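Local atomic coordinates of interferon gamma (Paralichthys olivaceus, PDB entry 6F1E), a protein that acts as a homodimeric type II interferon cytokine that binds interferon gamma receptor 1 and activates macrophages and neutrophils. Residues Asn8-Asn13 against Arg90-Tyr95; Thr54-Ile59 against Glu102-Arg107. One frame throughout, in Å; residues are numbered along the deposited sequence.

Contact 1 of 2, residues Asn8-Asn13 against Arg90-Tyr95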
loop_
_atom_site.group_PDB
_atom_site.type_symbol
_atom_site.label_atom_id
_atom_site.label_comp_id
_atom_site.label_asym_id
_atom_site.label_seq_id
_atom_site.Cartn_x
_atom_site.Cartn_y
_atom_site.Cartn_z
ATOM N N ASN A 8 -4.488 -15.716 -23.625
ATOM C CA ASN A 8 -5.944 -15.971 -23.605
ATOM C C ASN A 8 -6.181 -17.464 -23.551
ATOM O O ASN A 8 -6.883 -17.960 -22.695
ATOM C CB ASN A 8 -6.665 -15.375 -24.835
ATOM C CG ASN A 8 -8.135 -15.840 -24.952
ATOM O OD1 ASN A 8 -9.042 -15.232 -24.371
ATOM N ND2 ASN A 8 -8.372 -16.929 -25.711
ATOM N N LYS A 9 -5.560 -18.173 -24.483
ATOM C CA LYS A 9 -5.734 -19.599 -24.570
ATOM C C LYS A 9 -5.266 -20.237 -23.281
ATOM O O LYS A 9 -6.004 -21.055 -22.729
ATOM C CB LYS A 9 -5.027 -20.184 -25.808
ATOM C CG LYS A 9 -5.717 -19.830 -27.120
ATOM C CD LYS A 9 -5.210 -20.667 -28.283
ATOM C CE LYS A 9 -5.956 -20.326 -29.565
ATOM N NZ LYS A 9 -5.612 -21.248 -30.681
ATOM N N THR A 10 -4.096 -19.828 -22.769
ATOM C CA THR A 10 -3.557 -20.439 -21.552
ATOM C C THR A 10 -4.474 -20.216 -20.344
ATOM O O THR A 10 -4.608 -21.123 -19.482
ATOM C CB THR A 10 -2.117 -19.993 -21.235
ATOM O OG1 THR A 10 -1.268 -20.277 -22.353
ATOM C CG2 THR A 10 -1.564 -20.755 -19.981
ATOM N N ILE A 11 -5.120 -19.041 -20.297
ATOM C CA ILE A 11 -6.036 -18.728 -19.180
ATOM C C ILE A 11 -7.274 -19.616 -19.216
ATOM O O ILE A 11 -7.670 -20.188 -18.182
ATOM C CB ILE A 11 -6.464 -17.236 -19.150
ATOM C CG1 ILE A 11 -5.332 -16.371 -18.573
ATOM C CG2 ILE A 11 -7.757 -17.030 -18.331
ATOM C CD1 ILE A 11 -5.516 -14.874 -18.817
ATOM N N GLN A 12 -7.877 -19.722 -20.401
ATOM C CA GLN A 12 -9.006 -20.639 -20.596
ATOM C C GLN A 12 -8.669 -22.068 -20.148
ATOM O O GLN A 12 -9.411 -22.627 -19.353
ATOM C CB GLN A 12 -9.499 -20.623 -22.041
ATOM C CG GLN A 12 -9.921 -19.249 -22.587
ATOM C CD GLN A 12 -10.687 -18.401 -21.580
ATOM O OE1 GLN A 12 -10.222 -17.315 -21.198
ATOM N NE2 GLN A 12 -11.857 -18.901 -21.125
ATOM N N ASN A 13 -7.530 -22.619 -20.579
ATOM C CA ASN A 13 -7.131 -23.976 -20.156
ATOM C C ASN A 13 -7.066 -24.024 -18.651
ATOM O O ASN A 13 -7.508 -24.984 -18.033
ATOM C CB ASN A 13 -5.758 -24.436 -20.697
ATOM C CG ASN A 13 -5.655 -24.403 -22.221
ATOM O OD1 ASN A 13 -6.542 -23.908 -22.934
ATOM N ND2 ASN A 13 -4.531 -24.906 -22.729
ATOM N N ARG A 90 0.685 -26.803 -14.211
ATOM C CA ARG A 90 1.949 -26.214 -13.720
ATOM C C ARG A 90 2.714 -25.350 -14.753
ATOM O O ARG A 90 3.315 -24.330 -14.418
ATOM C CB ARG A 90 2.869 -27.314 -13.194
ATOM C CG ARG A 90 4.145 -26.774 -12.547
ATOM C CD ARG A 90 4.882 -27.810 -11.714
ATOM N NE ARG A 90 5.116 -27.329 -10.346
ATOM C CZ ARG A 90 4.561 -27.828 -9.233
ATOM N NH1 ARG A 90 4.877 -27.280 -8.050
ATOM N NH2 ARG A 90 3.703 -28.865 -9.268
ATOM N N THR A 91 2.718 -25.771 -16.005
ATOM C CA THR A 91 3.385 -24.981 -17.031
ATOM C C THR A 91 2.491 -23.807 -17.451
ATOM O O THR A 91 3.003 -22.731 -17.762
ATOM C CB THR A 91 3.869 -25.840 -18.246
ATOM O OG1 THR A 91 2.969 -26.907 -18.466
ATOM C CG2 THR A 91 5.243 -26.458 -17.955
ATOM N N ASP A 92 1.175 -24.013 -17.464
ATOM C CA ASP A 92 0.249 -22.920 -17.738
ATOM C C ASP A 92 0.375 -21.870 -16.619
ATOM O O ASP A 92 0.464 -20.689 -16.920
ATOM C CB ASP A 92 -1.199 -23.411 -17.898
ATOM C CG ASP A 92 -1.495 -23.990 -19.293
ATOM O OD1 ASP A 92 -0.757 -23.681 -20.263
ATOM O OD2 ASP A 92 -2.508 -24.730 -19.425
ATOM N N LEU A 93 0.445 -22.290 -15.353
ATOM C CA LEU A 93 0.651 -21.330 -14.258
ATOM C C LEU A 93 2.012 -20.641 -14.428
ATOM O O LEU A 93 2.091 -19.412 -14.443
ATOM C CB LEU A 93 0.586 -21.997 -12.862
ATOM C CG LEU A 93 -0.734 -22.551 -12.291
ATOM C CD1 LEU A 93 -0.563 -23.067 -10.864
ATOM C CD2 LEU A 93 -1.827 -21.495 -12.313
ATOM N N ASN A 94 3.075 -21.431 -14.585
ATOM C CA ASN A 94 4.419 -20.873 -14.698
ATOM C C ASN A 94 4.478 -19.922 -15.864
ATOM O O ASN A 94 5.066 -18.875 -15.743
ATOM C CB ASN A 94 5.514 -21.959 -14.740
ATOM C CG ASN A 94 5.860 -22.508 -13.330
ATOM O OD1 ASN A 94 5.851 -23.711 -13.099
ATOM N ND2 ASN A 94 6.168 -21.609 -12.391
ATOM N N TYR A 95 3.784 -20.207 -16.958
ATOM C CA TYR A 95 3.809 -19.267 -18.087
ATOM C C TYR A 95 3.151 -17.937 -17.688
ATOM O O TYR A 95 3.664 -16.850 -17.998
ATOM C CB TYR A 95 3.194 -19.860 -19.369
ATOM C CG TYR A 95 2.973 -18.824 -20.470
ATOM C CD1 TYR A 95 3.978 -18.474 -21.372
ATOM C CD2 TYR A 95 1.742 -18.191 -20.595
ATOM C CE1 TYR A 95 3.744 -17.519 -22.377
ATOM C CE2 TYR A 95 1.493 -17.244 -21.581
ATOM C CZ TYR A 95 2.481 -16.897 -22.455
ATOM O OH TYR A 95 2.153 -15.919 -23.384
#
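Thr10 and Asp92 meet where helix 5-17 passes helix 89-107, and their CA atoms, 5.9 Å apart, are the closest CA pair across the two segments. The methyl does the touching: Thr10 CG2 lies against the carboxylate, 3.0 Å from Asp92 OD1 in a tight van der Waals contact, and also reaches Asp92 CB at 3.4 Å. No hydrogen bond joins the segments; the hydroxyl of Thr10 is used within its own helix, bonding to the carbonyl oxygen of Arg6. The first torsion (chi1 -56°) puts OG1 beside the backbone N and turns CG2, anti to that N, toward the carboxylate. The other oxygen, Asp92 OD2, packs 3.5 Å from Asn13 CB, one turn further along helix 5-17. The Tyr95 ring, obliquely placed, approaches the Thr10 hydroxyl with CD2 at 4.1 Å from OG1. Farther out, Asp92 and Leu93 also touch Leu14 of helix 5-17, and Leu93 packs on Met62 and Leu63 of helix 41-64. On helix 5-17, Ile11 points away from this contact and packs on Leu136 of the second subunit. The axes of segments 8-13 and 90-95 come within 9.7 Å, with their N-to-C directions 134° apart, nearer antiparallel than parallel. A small threonine packed between an aspartate and a tyrosine thus illustrates helix-helix packing in the all-helical fold of a gamma interferon, here at its N-terminal helix.

Contact 2 of 2, residues Thr54-Ile59 against Glu102-Arg107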
loop_
_atom_site.group_PDB
_atom_site.type_symbol
_atom_site.label_atom_id
_atom_site.label_comp_id
_atom_site.label_asym_id
_atom_site.label_seq_id
_atom_site.Cartn_x
_atom_site.Cartn_y
_atom_site.Cartn_z
ATOM N N THR A 54 0.113 -8.400 -6.764
ATOM C CA THR A 54 -0.831 -9.290 -6.116
ATOM C C THR A 54 -0.964 -10.606 -6.876
ATOM O O THR A 54 -0.984 -11.680 -6.285
ATOM C CB THR A 54 -2.194 -8.579 -5.972
ATOM O OG1 THR A 54 -1.988 -7.354 -5.265
ATOM C CG2 THR A 54 -3.177 -9.422 -5.203
ATOM N N TYR A 55 -1.066 -10.507 -8.194
ATOM C CA TYR A 55 -1.160 -11.707 -9.058
ATOM C C TYR A 55 0.074 -12.578 -8.976
ATOM O O TYR A 55 0.002 -13.788 -9.056
ATOM C CB TYR A 55 -1.361 -11.316 -10.524
ATOM C CG TYR A 55 -2.802 -11.229 -10.932
ATOM C CD1 TYR A 55 -3.581 -12.383 -11.026
ATOM C CD2 TYR A 55 -3.385 -9.998 -11.275
ATOM C CE1 TYR A 55 -4.908 -12.317 -11.442
ATOM C CE2 TYR A 55 -4.712 -9.918 -11.689
ATOM C CZ TYR A 55 -5.474 -11.085 -11.776
ATOM O OH TYR A 55 -6.799 -11.023 -12.170
ATOM N N GLU A 56 1.220 -11.951 -8.855
ATOM C CA GLU A 56 2.443 -12.721 -8.720
ATOM C C GLU A 56 2.464 -13.515 -7.423
ATOM O O GLU A 56 2.860 -14.644 -7.448
ATOM C CB GLU A 56 3.640 -11.797 -8.812
ATOM C CG GLU A 56 4.921 -12.535 -9.037
ATOM C CD GLU A 56 6.086 -11.598 -9.147
ATOM O OE1 GLU A 56 5.820 -10.399 -9.512
ATOM O OE2 GLU A 56 7.228 -12.093 -8.860
ATOM N N LYS A 57 2.029 -12.919 -6.306
ATOM C CA LYS A 57 1.770 -13.659 -5.051
ATOM C C LYS A 57 0.813 -14.800 -5.286
ATOM O O LYS A 57 1.113 -15.934 -4.948
ATOM C CB LYS A 57 1.146 -12.762 -3.965
ATOM C CG LYS A 57 2.089 -12.248 -2.878
ATOM C CD LYS A 57 2.816 -10.967 -3.278
ATOM C CE LYS A 57 3.373 -10.218 -2.066
ATOM N NZ LYS A 57 3.828 -8.847 -2.443
ATOM N N LEU A 58 -0.353 -14.475 -5.847
ATOM C CA LEU A 58 -1.424 -15.430 -6.030
ATOM C C LEU A 58 -0.900 -16.659 -6.699
ATOM O O LEU A 58 -1.070 -17.786 -6.209
ATOM C CB LEU A 58 -2.533 -14.879 -6.950
ATOM C CG LEU A 58 -3.829 -14.318 -6.395
ATOM C CD1 LEU A 58 -4.745 -13.935 -7.533
ATOM C CD2 LEU A 58 -4.506 -15.348 -5.509
ATOM N N ILE A 59 -0.284 -16.424 -7.860
ATOM C CA ILE A 59 0.074 -17.509 -8.782
ATOM C C ILE A 59 1.117 -18.386 -8.113
ATOM O O ILE A 59 0.985 -19.601 -8.107
ATOM C CB ILE A 59 0.507 -16.954 -10.126
ATOM C CG1 ILE A 59 -0.702 -16.229 -10.770
ATOM C CG2 ILE A 59 1.022 -18.075 -11.029
ATOM C CD1 ILE A 59 -0.323 -15.183 -11.795
ATOM N N GLU A 102 7.531 -10.386 -16.000
ATOM C CA GLU A 102 8.173 -9.621 -17.090
ATOM C C GLU A 102 7.535 -8.237 -17.302
ATOM O O GLU A 102 8.246 -7.247 -17.526
ATOM C CB GLU A 102 8.161 -10.412 -18.425
ATOM C CG GLU A 102 9.020 -11.678 -18.394
ATOM C CD GLU A 102 8.867 -12.535 -19.648
ATOM O OE1 GLU A 102 8.029 -12.184 -20.560
ATOM O OE2 GLU A 102 9.609 -13.561 -19.709
ATOM N N LEU A 103 6.211 -8.162 -17.235
ATOM C CA LEU A 103 5.536 -6.881 -17.457
ATOM C C LEU A 103 5.860 -5.910 -16.298
ATOM O O LEU A 103 6.114 -4.704 -16.494
ATOM C CB LEU A 103 4.030 -7.093 -17.600
ATOM C CG LEU A 103 3.175 -5.855 -17.880
ATOM C CD1 LEU A 103 3.620 -5.068 -19.093
ATOM C CD2 LEU A 103 1.768 -6.299 -18.136
ATOM N N ARG A 104 5.897 -6.461 -15.096
ATOM C CA ARG A 104 6.192 -5.677 -13.902
ATOM C C ARG A 104 7.569 -5.086 -14.005
ATOM O O ARG A 104 7.749 -3.866 -13.912
ATOM C CB ARG A 104 6.143 -6.542 -12.636
ATOM C CG ARG A 104 4.859 -6.392 -11.854
ATOM C CD ARG A 104 5.157 -6.044 -10.408
ATOM N NE ARG A 104 5.719 -7.192 -9.713
ATOM C CZ ARG A 104 6.218 -7.149 -8.488
ATOM N NH1 ARG A 104 6.683 -8.261 -7.952
ATOM N NH2 ARG A 104 6.229 -6.014 -7.781
ATOM N N THR A 105 8.533 -5.977 -14.195
ATOM C CA THR A 105 9.915 -5.583 -14.320
ATOM C C THR A 105 10.139 -4.568 -15.444
ATOM O O THR A 105 10.747 -3.525 -15.226
ATOM C CB THR A 105 10.766 -6.818 -14.480
ATOM O OG1 THR A 105 10.658 -7.585 -13.266
ATOM C CG2 THR A 105 12.188 -6.431 -14.734
ATOM N N ASN A 106 9.581 -4.822 -16.614
ATOM C CA ASN A 106 9.883 -3.972 -17.768
ATOM C C ASN A 106 9.060 -2.676 -17.775
ATOM O O ASN A 106 9.468 -1.714 -18.407
ATOM C CB ASN A 106 9.743 -4.755 -19.111
ATOM C CG ASN A 106 10.636 -6.019 -19.167
ATOM O OD1 ASN A 106 11.667 -6.115 -18.486
ATOM N ND2 ASN A 106 10.240 -6.980 -19.978
ATOM N N ARG A 107 7.908 -2.615 -17.111
ATOM C CA ARG A 107 7.105 -1.365 -17.191
ATOM C C ARG A 107 6.692 -0.718 -15.859
ATOM O O ARG A 107 6.184 0.412 -15.866
ATOM C CB ARG A 107 5.876 -1.588 -18.096
ATOM C CG ARG A 107 6.205 -1.926 -19.546
ATOM C CD ARG A 107 6.679 -0.692 -20.292
ATOM N NE ARG A 107 7.396 -0.992 -21.527
ATOM C CZ ARG A 107 6.849 -1.352 -22.692
ATOM N NH1 ARG A 107 5.532 -1.501 -22.833
ATOM N NH2 ARG A 107 7.646 -1.568 -23.729
#
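A single carboxylate oxygen carries the bridge between Glu56 and Arg104: OE1 takes a hydrogen bond from Arg104 NH1 at 2.8 Å, with an N-H...O angle of 154°, and a weaker, more bent one from Arg104 NE at 3.2 Å. Both ends depend on how the side chains are folded. Glu56 is stretched out, with CG anti to the backbone N (chi1 -165°) and the chain extended beyond it, which carries the carboxylate across a gap of 9.5 Å between the CA atoms of Glu56 and Arg104. Arginine answers with a bent chain, kinked at chi2 and chi3, and presents the edge of its guanidinium bearing NE and NH1. OE1 lies close to the guanidinium plane, yet NH1 approaches it from above the carboxylate plane; the two flat groups are turned 66° apart, unlike a coplanar two-oxygen pairing. The other oxygen, OE2, accepts a hydrogen bond from Gln101, so both carboxylate oxygens are tied to helix 89-107. Arg104 NH2 has weak partners in Glu53 and Ser112. Next to the bridge Glu56 touches Leu97, as does Ile59 one turn on. Such a surface salt bridge, flanked by apolar packing, joins helices 41-64 and 89-107 of the interferon gamma fold.

In the fold
From the N terminus, the chain enters helix 5-17, which supplies the first half of contact 1, and later helix 41-64, which supplies the first half of contact 2. After an unmodelled stretch, helix 89-107 provides the second half of both: its start closes the longer loop against 8-13, and its end closes the shorter one against 54-59. The segments alternate, so the two closures cross instead of nesting. With centres 15 Å apart, they tie both earlier helices to one long helix, and they meet directly where the Leu93 backbone oxygen packs against Ile59 CG2. Residues from the segments of each contact also reach the second subunit, placing both beside the dimer interface.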